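Local coordinates for 4-hydroxybutyrate coenzyme A transferase (Shewanella oneidensis, PDB 2OAS), which probably catalyses the transfer of coenzyme A between an acyl-CoA such as acetyl-CoA and a carboxylate such as 4-hydroxybutyrate, at residues Q195-L200 and M302-A307; V316-I321 and G330-F335; D334-A339 and S347-P352. All blocks are in the same frame, centred on the assembly; numbering follows the deposited sequence.

Contact 1 (Q195-L200 and M302-A307); sequences QHVAEL and MAINSA. With COA (coenzyme A), chain C.
Val197 reaches down from its helix and sets CG1 against CD1 of Ile304, 3.5 Å away, and that methyl pair is the tight spot of the contact. CG1 lies anti to the helix backbone N (chi1 -174°), which makes it the branch that meets the strand, and it also rides over Ile304 CG1 at 4.0 Å. The two side chains slant across one another rather than running alongside, so they meet through a few methyl and methylene groups. Both are buried, and Val197 also leans on Val384. One turn further on the fit slackens. Leu200 starts toward the strand but its end leads away, and the side chain packs on Tyr382; what approaches Met302, a selenomethionine, is the leucine backbone: Leu200 O stands 4.2 Å from Met302 SE. The same carbonyl takes a weak hydrogen bond from Arg346 NH1.

This is helix-on-sheet packing in an open alpha/beta fold. Helix 188-200 covers one face of the mixed sheet in which strand 301-305 runs between strands 206-208 and 346-350; Met302 and Ile304 look to the helix, while Ala303 between them packs against Ala339 of helix 332-341 on the other face. Toward solvent the helix carries Gln195 and Glu199, both exposed and neither touching the strand.

Further along the chain the segment leaves the helix, and Ser306 and Ala307 line the coenzyme A pocket. Ala307 CA lies 3.6 Å from CEP, one of the two pantoate methyls of the cofactor, and Ser306 O is 3.7 Å from that same CEP. Ser306 CB approaches the pantoate hydroxyl OAP at 3.8 Å. Ser306 OG is hydrogen-bonded to Ala350 O.

Contact 2 (V316-I321 and G330-F335); sequences VCADSI and GGQMDF. With COA (coenzyme A), chain C.
Between Ala318 and Gln332 the backbones stay 9.1 Å apart, measured CA to CA, and the gap is spanned by the glutamine at the start of helix 332-341. Gln332 holds CG between its backbone N and carbonyl carbon (chi1 70°) and is extended from there, which carries the amide across to Ala318 and Val316. Its OE1 lies 3.7 Å from Ala318 CB and 4.0 Å from Val316 CG1. These are packing contacts: the real partners of the buried amide are Thr375 OG1 at OE1 and Ser306 O at NE2, and two hydrogen bonds of this kind would fix its rotation. Coenzyme A lies along the same side chain, with C6P of its pantetheine arm 3.7 Å from Gln332 CB. Further up the cofactor, the methyl CEP meets Ala318 CB at 3.6 Å, and Ile321 CD1 touches the adenine at N3A and C4A.

Away from the cofactor, Asp319 takes a hydrogen bond from Ser320 OG at OD1, met from above the carboxylate plane, and its OD2 forms a salt bridge with Arg377 of the second subunit.

Gly331 occupies the N-cap position, and its N donates to the cofactor carbonyl O5P at 2.6 Å with an N-H...O angle of 165°. Gly330, just before it, has a positive phi and brings its CA within 3.2 Å of O5P. The cofactor's amide oxygen therefore faces the N-terminal end of a helix, which would probably polarise the carbonyl and help hold the thiol-bearing end of the arm in place.

Contact 3 (D334-A339 and S347-P352); sequences DFIRGA and SVIALP
A beta-alpha-beta crossover, with the short strands between 309 and 325 inserted before its helix, links strand 301-305 to its parallel neighbour 346-350; helix 332-341 is the alpha part, and here it lies back on the second strand. The short helix and strand segments run roughly antiparallel, at 144°, with 8.5 Å between their axes. Ile336 carries most of the helix side of the contact. Its chain is extended (chi2 -179°), which pushes CD1 out to meet CD1 of Ile349 at 3.5 Å, the two side chains crossing at about a right angle. The other branch, CG2, comes down on Ser347 and stands 3.5 Å from OG and 3.9 Å from CB, so a hydroxyl is packed against a methyl in a buried layer. Ile349 also rests on Ile383 of the next strand and on Ala307, which joins this layer to the coenzyme A pocket. Arg337 starts off away from the strand and forms a salt bridge with Asp334 of the second subunit; Asp334 does the reverse with Arg337 of that subunit. One turn beyond Ile336, Ala339 brings its CB to 4.1 Å from Ser347 CB.

In the fold
Followed from the N terminus, contact 1 closes before the other two open, and none nests in or crosses another. It ends a long excursion of 101 residues, bringing strand 301-305 back under helix 188-200. The chain then passes through the small sheet that holds strand 316-317, and contact 2 closes a short loop of eight residues against the start of helix 332-341. Contact 3 begins on the segment where contact 2 ends, sharing Asp334 and Phe335, and closes a seven-residue connection onto strand 346-350. That strand pairs with 301-305 through Ala303 O and Val348 N. The helices of contacts 1 and 3 lie on opposite faces of this sheet, while contacts 1 and 2 both touch coenzyme A.

Contact 1 (Q195-L200 and M302-A307)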
loop_
_atom_site.group_PDB
_atom_site.type_symbol
_atom_site.label_atom_id
_atom_site.label_comp_id
_atom_site.label_asym_id
_atom_site.label_seq_id
_atom_site.Cartn_x
_atom_site.Cartn_y
_atom_site.Cartn_z
ATOM N N GLN A 195 -20.229 -17.571 7.225
ATOM C CA GLN A 195 -20.007 -18.286 8.477
ATOM C C GLN A 195 -18.544 -18.261 8.887
ATOM O O GLN A 195 -18.222 -17.998 10.044
ATOM C CB GLN A 195 -20.482 -19.734 8.338
ATOM C CG GLN A 195 -21.918 -19.870 7.845
ATOM C CD GLN A 195 -22.348 -21.321 7.670
ATOM O OE1 GLN A 195 -21.668 -22.112 6.998
ATOM N NE2 GLN A 195 -23.478 -21.680 8.272
ATOM N N HIS A 196 -17.656 -18.535 7.942
ATOM C CA HIS A 196 -16.233 -18.539 8.246
ATOM C C HIS A 196 -15.769 -17.183 8.743
ATOM O O HIS A 196 -15.099 -17.097 9.771
ATOM C CB HIS A 196 -15.416 -18.937 7.016
ATOM C CG HIS A 196 -15.619 -20.357 6.589
ATOM N ND1 HIS A 196 -15.425 -21.425 7.439
ATOM C CD2 HIS A 196 -15.980 -20.885 5.395
ATOM C CE1 HIS A 196 -15.659 -22.550 6.786
ATOM N NE2 HIS A 196 -15.996 -22.249 5.545
ATOM N N VAL A 197 -16.132 -16.122 8.026
ATOM C CA VAL A 197 -15.717 -14.779 8.416
ATOM C C VAL A 197 -16.273 -14.423 9.787
ATOM O O VAL A 197 -15.577 -13.849 10.629
ATOM C CB VAL A 197 -16.195 -13.719 7.408
ATOM C CG1 VAL A 197 -15.607 -12.380 7.772
ATOM C CG2 VAL A 197 -15.793 -14.103 5.997
ATOM N N ALA A 198 -17.534 -14.781 10.005
ATOM C CA ALA A 198 -18.207 -14.505 11.268
ATOM C C ALA A 198 -17.403 -14.990 12.470
ATOM O O ALA A 198 -17.420 -14.350 13.519
ATOM C CB ALA A 198 -19.575 -15.141 11.267
ATOM N N GLU A 199 -16.706 -16.114 12.325
ATOM C CA GLU A 199 -15.910 -16.644 13.425
ATOM C C GLU A 199 -14.677 -15.803 13.748
ATOM O O GLU A 199 -14.128 -15.905 14.844
ATOM C CB GLU A 199 -15.492 -18.089 13.146
ATOM C CG GLU A 199 -16.571 -19.103 13.498
ATOM C CD GLU A 199 -16.142 -20.548 13.238
ATOM O OE1 GLU A 199 -15.881 -20.900 12.057
ATOM O OE2 GLU A 199 -16.065 -21.332 14.217
ATOM N N LEU A 200 -14.255 -14.967 12.800
ATOM C CA LEU A 200 -13.101 -14.107 13.028
ATOM C C LEU A 200 -13.513 -12.810 13.721
ATOM O O LEU A 200 -12.679 -12.128 14.308
ATOM C CB LEU A 200 -12.385 -13.773 11.714
ATOM C CG LEU A 200 -11.482 -14.819 11.047
ATOM C CD1 LEU A 200 -10.440 -15.325 12.030
ATOM C CD2 LEU A 200 -12.319 -15.960 10.556
HETATM N N MSE A 302 -12.140 -4.387 11.884
HETATM C CA MSE A 302 -12.420 -5.623 11.155
HETATM C C MSE A 302 -12.729 -5.227 9.723
HETATM O O MSE A 302 -13.828 -4.777 9.411
HETATM C CB MSE A 302 -13.631 -6.342 11.776
HETATM C CG MSE A 302 -14.055 -7.636 11.085
HETATM SE SE MSE A 302 -12.830 -9.130 11.317
HETATM C CE MSE A 302 -12.041 -9.125 9.565
ATOM N N ALA A 303 -11.746 -5.373 8.856
ATOM C CA ALA A 303 -11.912 -4.997 7.471
ATOM C C ALA A 303 -12.193 -6.207 6.594
ATOM O O ALA A 303 -11.361 -7.092 6.449
ATOM C CB ALA A 303 -10.678 -4.275 6.995
ATOM N N ILE A 304 -13.377 -6.225 6.002
ATOM C CA ILE A 304 -13.785 -7.334 5.157
ATOM C C ILE A 304 -14.052 -6.874 3.734
ATOM O O ILE A 304 -14.998 -6.143 3.477
ATOM C CB ILE A 304 -15.055 -7.985 5.722
ATOM C CG1 ILE A 304 -14.780 -8.470 7.144
ATOM C CG2 ILE A 304 -15.501 -9.108 4.836
ATOM C CD1 ILE A 304 -16.023 -8.870 7.892
ATOM N N ASN A 305 -13.213 -7.316 2.811
ATOM C CA ASN A 305 -13.366 -6.932 1.414
ATOM C C ASN A 305 -13.352 -8.157 0.514
ATOM O O ASN A 305 -13.197 -9.283 0.986
ATOM C CB ASN A 305 -12.231 -5.983 1.023
ATOM C CG ASN A 305 -12.307 -4.663 1.766
ATOM O OD1 ASN A 305 -12.959 -3.719 1.311
ATOM N ND2 ASN A 305 -11.660 -4.596 2.931
ATOM N N SER A 306 -13.495 -7.936 -0.784
ATOM C CA SER A 306 -13.503 -9.049 -1.721
ATOM C C SER A 306 -12.428 -8.904 -2.786
ATOM O O SER A 306 -11.696 -7.915 -2.818
ATOM C CB SER A 306 -14.878 -9.169 -2.382
ATOM O OG SER A 306 -14.945 -10.348 -3.164
ATOM N N ALA A 307 -12.338 -9.895 -3.657
ATOM C CA ALA A 307 -11.343 -9.884 -4.718
ATOM C C ALA A 307 -11.770 -10.725 -5.927
ATOM O O ALA A 307 -12.669 -11.547 -5.843
ATOM C CB ALA A 307 -10.022 -10.386 -4.186
HETATM N N1A COA C . -11.494 -14.880 -13.547
HETATM C C2A COA C . -12.480 -14.836 -14.625
HETATM N N3A COA C . -13.780 -14.255 -14.232
HETATM C C4A COA C . -14.055 -13.787 -12.862
HETATM C C5A COA C . -13.070 -13.823 -11.810
HETATM C C6A COA C . -11.760 -14.410 -12.176
HETATM N N6A COA C . -10.727 -14.507 -11.212
HETATM N N7A COA C . -13.600 -13.317 -10.634
HETATM C C8A COA C . -14.912 -12.944 -10.975
HETATM N N9A COA C . -15.214 -13.214 -12.330
HETATM C C1B COA C . -16.454 -12.985 -13.044
HETATM C C2B COA C . -17.782 -13.592 -12.496
HETATM O O2B COA C . -18.262 -14.630 -13.273
HETATM C C3B COA C . -18.771 -12.435 -12.358
HETATM O O3B COA C . -19.996 -12.713 -13.107
HETATM P P3B COA C . -21.228 -11.721 -13.175
HETATM O O7A COA C . -21.784 -11.335 -11.863
HETATM O O8A COA C . -20.811 -10.473 -13.883
HETATM O O9A COA C . -22.265 -12.344 -13.986
HETATM C C4B COA C . -18.067 -11.207 -12.797
HETATM O O4B COA C . -16.727 -11.543 -13.194
HETATM C C5B COA C . -18.290 -10.290 -11.521
HETATM O O5B COA C . -17.644 -10.838 -10.359
HETATM P P1A COA C . -18.139 -10.703 -8.780
HETATM O O1A COA C . -19.469 -11.189 -8.536
HETATM O O2A COA C . -17.206 -11.432 -7.838
HETATM O O3A COA C . -18.030 -9.145 -8.547
HETATM P P2A COA C . -18.356 -8.448 -7.195
HETATM O O4A COA C . -19.436 -7.487 -7.398
HETATM O O5A COA C . -18.775 -9.403 -6.186
HETATM O O6A COA C . -17.194 -7.829 -6.544
HETATM C CBP COA C . -14.849 -6.887 -6.442
HETATM C CCP COA C . -15.838 -8.178 -6.267
HETATM C CDP COA C . -15.051 -6.831 -7.997
HETATM C CEP COA C . -13.340 -7.268 -6.115
HETATM C CAP COA C . -15.424 -5.485 -5.708
HETATM O OAP COA C . -15.360 -5.883 -4.304
HETATM C C9P COA C . -14.520 -4.260 -5.892
HETATM O O9P COA C . -14.881 -3.396 -6.676
HETATM N N8P COA C . -13.329 -4.198 -5.124
HETATM C C7P COA C . -12.268 -3.204 -5.029
HETATM C C6P COA C . -11.976 -2.592 -3.610
HETATM C C5P COA C . -12.823 -1.452 -3.218
HETATM O O5P COA C . -12.330 -0.473 -2.646
HETATM N N4P COA C . -14.216 -1.580 -3.564
HETATM C C3P COA C . -15.349 -0.687 -3.375
HETATM C C2P COA C . -15.555 -0.104 -1.926
HETATM S S1P COA C . -15.682 1.707 -1.897
#

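Contact 2 (V316-I321 and G330-F335)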
loop_
_atom_site.group_PDB
_atom_site.type_symbol
_atom_site.label_atom_id
_atom_site.label_comp_id
_atom_site.label_asym_id
_atom_site.label_seq_id
_atom_site.Cartn_x
_atom_site.Cartn_y
_atom_site.Cartn_z
ATOM N N VAL A 316 -3.201 -10.009 -4.319
ATOM C CA VAL A 316 -4.617 -9.804 -4.561
ATOM C C VAL A 316 -4.954 -8.856 -5.710
ATOM O O VAL A 316 -4.466 -7.717 -5.768
ATOM C CB VAL A 316 -5.275 -9.272 -3.277
ATOM C CG1 VAL A 316 -6.765 -8.992 -3.499
ATOM C CG2 VAL A 316 -5.069 -10.277 -2.149
ATOM N N CYS A 317 -5.796 -9.344 -6.621
ATOM C CA CYS A 317 -6.255 -8.579 -7.775
ATOM C C CYS A 317 -7.737 -8.372 -7.596
ATOM O O CYS A 317 -8.479 -9.340 -7.472
ATOM C CB CYS A 317 -6.034 -9.347 -9.065
ATOM S SG CYS A 317 -6.867 -8.568 -10.461
ATOM N N ALA A 318 -8.180 -7.121 -7.600
ATOM C CA ALA A 318 -9.594 -6.842 -7.380
ATOM C C ALA A 318 -10.197 -5.723 -8.230
ATOM O O ALA A 318 -11.353 -5.334 -8.021
ATOM C CB ALA A 318 -9.814 -6.544 -5.900
ATOM N N ASP A 319 -9.420 -5.204 -9.180
ATOM C CA ASP A 319 -9.908 -4.127 -10.046
ATOM C C ASP A 319 -10.039 -4.560 -11.516
ATOM O O ASP A 319 -10.539 -3.807 -12.348
ATOM C CB ASP A 319 -8.985 -2.902 -9.938
ATOM C CG ASP A 319 -7.668 -3.085 -10.679
ATOM O OD1 ASP A 319 -7.105 -4.198 -10.643
ATOM O OD2 ASP A 319 -7.190 -2.102 -11.289
ATOM N N SER A 320 -9.621 -5.780 -11.832
ATOM C CA SER A 320 -9.685 -6.219 -13.216
ATOM C C SER A 320 -9.493 -7.722 -13.405
ATOM O O SER A 320 -9.207 -8.444 -12.454
ATOM C CB SER A 320 -8.607 -5.487 -14.001
ATOM O OG SER A 320 -7.365 -5.631 -13.333
ATOM N N ILE A 321 -9.669 -8.175 -14.644
ATOM C CA ILE A 321 -9.482 -9.580 -15.004
ATOM C C ILE A 321 -8.467 -9.581 -16.149
ATOM O O ILE A 321 -8.827 -9.479 -17.322
ATOM C CB ILE A 321 -10.807 -10.245 -15.478
ATOM C CG1 ILE A 321 -11.789 -10.333 -14.306
ATOM C CG2 ILE A 321 -10.541 -11.650 -16.015
ATOM C CD1 ILE A 321 -13.173 -10.770 -14.717
ATOM N N GLY A 330 -10.262 1.622 -5.477
ATOM C CA GLY A 330 -11.133 1.936 -4.358
ATOM C C GLY A 330 -10.401 2.227 -3.062
ATOM O O GLY A 330 -9.572 3.134 -2.991
ATOM N N GLY A 331 -10.705 1.466 -2.022
ATOM C CA GLY A 331 -10.048 1.711 -0.758
ATOM C C GLY A 331 -9.919 0.487 0.114
ATOM O O GLY A 331 -9.877 0.605 1.329
ATOM N N GLN A 332 -9.852 -0.688 -0.490
ATOM C CA GLN A 332 -9.727 -1.905 0.297
ATOM C C GLN A 332 -8.322 -2.005 0.887
ATOM O O GLN A 332 -8.133 -2.555 1.969
ATOM C CB GLN A 332 -9.987 -3.141 -0.569
ATOM C CG GLN A 332 -8.887 -3.408 -1.574
ATOM C CD GLN A 332 -8.941 -4.801 -2.172
ATOM O OE1 GLN A 332 -8.032 -5.210 -2.897
ATOM N NE2 GLN A 332 -10.006 -5.533 -1.879
HETATM N N MSE A 333 -7.341 -1.470 0.175
HETATM C CA MSE A 333 -5.967 -1.547 0.642
HETATM C C MSE A 333 -5.758 -0.705 1.893
HETATM O O MSE A 333 -5.205 -1.165 2.886
HETATM C CB MSE A 333 -5.024 -1.086 -0.457
HETATM C CG MSE A 333 -3.587 -1.439 -0.182
HETATM SE SE MSE A 333 -2.402 -0.443 -1.323
HETATM C CE MSE A 333 -2.340 1.171 -0.281
ATOM N N ASP A 334 -6.200 0.545 1.830
ATOM C CA ASP A 334 -6.082 1.457 2.961
ATOM C C ASP A 334 -6.746 0.855 4.197
ATOM O O ASP A 334 -6.219 0.967 5.303
ATOM C CB ASP A 334 -6.724 2.794 2.613
ATOM C CG ASP A 334 -5.846 3.653 1.719
ATOM O OD1 ASP A 334 -6.347 4.674 1.214
ATOM O OD2 ASP A 334 -4.658 3.325 1.525
ATOM N N PHE A 335 -7.900 0.215 4.007
ATOM C CA PHE A 335 -8.623 -0.408 5.116
ATOM C C PHE A 335 -7.929 -1.652 5.650
ATOM O O PHE A 335 -8.009 -1.964 6.842
ATOM C CB PHE A 335 -10.050 -0.770 4.693
ATOM C CG PHE A 335 -11.019 0.353 4.850
ATOM C CD1 PHE A 335 -11.364 0.814 6.117
ATOM C CD2 PHE A 335 -11.566 0.971 3.744
ATOM C CE1 PHE A 335 -12.240 1.886 6.276
ATOM C CE2 PHE A 335 -12.438 2.042 3.893
ATOM C CZ PHE A 335 -12.776 2.500 5.165
HETATM N N1A COA C . -11.494 -14.880 -13.547
HETATM C C2A COA C . -12.480 -14.836 -14.625
HETATM N N3A COA C . -13.780 -14.255 -14.232
HETATM C C4A COA C . -14.055 -13.787 -12.862
HETATM C C5A COA C . -13.070 -13.823 -11.810
HETATM C C6A COA C . -11.760 -14.410 -12.176
HETATM N N6A COA C . -10.727 -14.507 -11.212
HETATM N N7A COA C . -13.600 -13.317 -10.634
HETATM C C8A COA C . -14.912 -12.944 -10.975
HETATM N N9A COA C . -15.214 -13.214 -12.330
HETATM C C1B COA C . -16.454 -12.985 -13.044
HETATM C C2B COA C . -17.782 -13.592 -12.496
HETATM O O2B COA C . -18.262 -14.630 -13.273
HETATM C C3B COA C . -18.771 -12.435 -12.358
HETATM O O3B COA C . -19.996 -12.713 -13.107
HETATM P P3B COA C . -21.228 -11.721 -13.175
HETATM O O7A COA C . -21.784 -11.335 -11.863
HETATM O O8A COA C . -20.811 -10.473 -13.883
HETATM O O9A COA C . -22.265 -12.344 -13.986
HETATM C C4B COA C . -18.067 -11.207 -12.797
HETATM O O4B COA C . -16.727 -11.543 -13.194
HETATM C C5B COA C . -18.290 -10.290 -11.521
HETATM O O5B COA C . -17.644 -10.838 -10.359
HETATM P P1A COA C . -18.139 -10.703 -8.780
HETATM O O1A COA C . -19.469 -11.189 -8.536
HETATM O O2A COA C . -17.206 -11.432 -7.838
HETATM O O3A COA C . -18.030 -9.145 -8.547
HETATM P P2A COA C . -18.356 -8.448 -7.195
HETATM O O4A COA C . -19.436 -7.487 -7.398
HETATM O O5A COA C . -18.775 -9.403 -6.186
HETATM O O6A COA C . -17.194 -7.829 -6.544
HETATM C CBP COA C . -14.849 -6.887 -6.442
HETATM C CCP COA C . -15.838 -8.178 -6.267
HETATM C CDP COA C . -15.051 -6.831 -7.997
HETATM C CEP COA C . -13.340 -7.268 -6.115
HETATM C CAP COA C . -15.424 -5.485 -5.708
HETATM O OAP COA C . -15.360 -5.883 -4.304
HETATM C C9P COA C . -14.520 -4.260 -5.892
HETATM O O9P COA C . -14.881 -3.396 -6.676
HETATM N N8P COA C . -13.329 -4.198 -5.124
HETATM C C7P COA C . -12.268 -3.204 -5.029
HETATM C C6P COA C . -11.976 -2.592 -3.610
HETATM C C5P COA C . -12.823 -1.452 -3.218
HETATM O O5P COA C . -12.330 -0.473 -2.646
HETATM N N4P COA C . -14.216 -1.580 -3.564
HETATM C C3P COA C . -15.349 -0.687 -3.375
HETATM C C2P COA C . -15.555 -0.104 -1.926
HETATM S S1P COA C . -15.682 1.707 -1.897
#

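Contact 3 (D334-A339 and S347-P352)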
loop_
_atom_site.group_PDB
_atom_site.type_symbol
_atom_site.label_atom_id
_atom_site.label_comp_id
_atom_site.label_asym_id
_atom_site.label_seq_id
_atom_site.Cartn_x
_atom_site.Cartn_y
_atom_site.Cartn_z
ATOM N N ASP A 334 -6.200 0.545 1.830
ATOM C CA ASP A 334 -6.082 1.457 2.961
ATOM C C ASP A 334 -6.746 0.855 4.197
ATOM O O ASP A 334 -6.219 0.967 5.303
ATOM C CB ASP A 334 -6.724 2.794 2.613
ATOM C CG ASP A 334 -5.846 3.653 1.719
ATOM O OD1 ASP A 334 -6.347 4.674 1.214
ATOM O OD2 ASP A 334 -4.658 3.325 1.525
ATOM N N PHE A 335 -7.900 0.215 4.007
ATOM C CA PHE A 335 -8.623 -0.408 5.116
ATOM C C PHE A 335 -7.929 -1.652 5.650
ATOM O O PHE A 335 -8.009 -1.964 6.842
ATOM C CB PHE A 335 -10.050 -0.770 4.693
ATOM C CG PHE A 335 -11.019 0.353 4.850
ATOM C CD1 PHE A 335 -11.364 0.814 6.117
ATOM C CD2 PHE A 335 -11.566 0.971 3.744
ATOM C CE1 PHE A 335 -12.240 1.886 6.276
ATOM C CE2 PHE A 335 -12.438 2.042 3.893
ATOM C CZ PHE A 335 -12.776 2.500 5.165
ATOM N N ILE A 336 -7.253 -2.366 4.757
ATOM C CA ILE A 336 -6.532 -3.573 5.130
ATOM C C ILE A 336 -5.263 -3.224 5.894
ATOM O O ILE A 336 -4.862 -3.956 6.811
ATOM C CB ILE A 336 -6.218 -4.415 3.870
ATOM C CG1 ILE A 336 -7.531 -5.017 3.354
ATOM C CG2 ILE A 336 -5.212 -5.510 4.173
ATOM C CD1 ILE A 336 -7.371 -5.886 2.124
ATOM N N ARG A 337 -4.639 -2.105 5.532
ATOM C CA ARG A 337 -3.431 -1.664 6.215
ATOM C C ARG A 337 -3.808 -1.073 7.575
ATOM O O ARG A 337 -3.223 -1.434 8.595
ATOM C CB ARG A 337 -2.677 -0.604 5.397
ATOM C CG ARG A 337 -1.307 -0.204 6.007
ATOM C CD ARG A 337 -0.386 -1.413 6.145
ATOM N NE ARG A 337 0.983 -1.111 6.570
ATOM C CZ ARG A 337 1.842 -0.334 5.906
ATOM N NH1 ARG A 337 1.478 0.248 4.771
ATOM N NH2 ARG A 337 3.080 -0.164 6.368
ATOM N N GLY A 338 -4.793 -0.169 7.563
ATOM C CA GLY A 338 -5.250 0.469 8.777
ATOM C C GLY A 338 -5.701 -0.581 9.760
ATOM O O GLY A 338 -5.516 -0.451 10.973
ATOM N N ALA A 339 -6.294 -1.642 9.231
ATOM C CA ALA A 339 -6.752 -2.731 10.064
ATOM C C ALA A 339 -5.552 -3.417 10.719
ATOM O O ALA A 339 -5.644 -3.850 11.863
ATOM C CB ALA A 339 -7.551 -3.725 9.231
ATOM N N SER A 347 -8.009 -8.127 9.064
ATOM C CA SER A 347 -8.593 -7.860 7.756
ATOM C C SER A 347 -8.875 -9.219 7.140
ATOM O O SER A 347 -8.304 -10.230 7.551
ATOM C CB SER A 347 -7.627 -7.076 6.852
ATOM O OG SER A 347 -6.579 -7.899 6.366
ATOM N N VAL A 348 -9.755 -9.237 6.147
ATOM C CA VAL A 348 -10.102 -10.469 5.494
ATOM C C VAL A 348 -10.542 -10.209 4.066
ATOM O O VAL A 348 -11.345 -9.306 3.796
ATOM C CB VAL A 348 -11.248 -11.205 6.244
ATOM C CG1 VAL A 348 -11.721 -12.396 5.455
ATOM C CG2 VAL A 348 -10.763 -11.676 7.609
ATOM N N ILE A 349 -9.992 -11.004 3.155
ATOM C CA ILE A 349 -10.337 -10.930 1.749
ATOM C C ILE A 349 -11.215 -12.148 1.521
ATOM O O ILE A 349 -10.721 -13.273 1.554
ATOM C CB ILE A 349 -9.105 -11.050 0.844
ATOM C CG1 ILE A 349 -8.219 -9.824 1.005
ATOM C CG2 ILE A 349 -9.536 -11.127 -0.604
ATOM C CD1 ILE A 349 -8.796 -8.606 0.344
ATOM N N ALA A 350 -12.513 -11.908 1.314
ATOM C CA ALA A 350 -13.500 -12.966 1.099
ATOM C C ALA A 350 -13.947 -13.052 -0.352
ATOM O O ALA A 350 -14.363 -12.058 -0.944
ATOM C CB ALA A 350 -14.711 -12.734 1.990
ATOM N N LEU A 351 -13.864 -14.248 -0.920
ATOM C CA LEU A 351 -14.285 -14.441 -2.300
ATOM C C LEU A 351 -14.623 -15.897 -2.571
ATOM O O LEU A 351 -14.156 -16.795 -1.878
ATOM C CB LEU A 351 -13.192 -13.984 -3.257
ATOM C CG LEU A 351 -11.935 -14.846 -3.393
ATOM C CD1 LEU A 351 -11.019 -14.164 -4.384
ATOM C CD2 LEU A 351 -11.231 -15.022 -2.062
ATOM N N PRO A 352 -15.475 -16.149 -3.570
ATOM C CA PRO A 352 -15.854 -17.531 -3.913
ATOM C C PRO A 352 -14.625 -18.286 -4.427
ATOM O O PRO A 352 -13.811 -17.711 -5.129
ATOM C CB PRO A 352 -16.888 -17.332 -5.018
ATOM C CG PRO A 352 -17.513 -16.014 -4.672
ATOM C CD PRO A 352 -16.314 -15.178 -4.298
#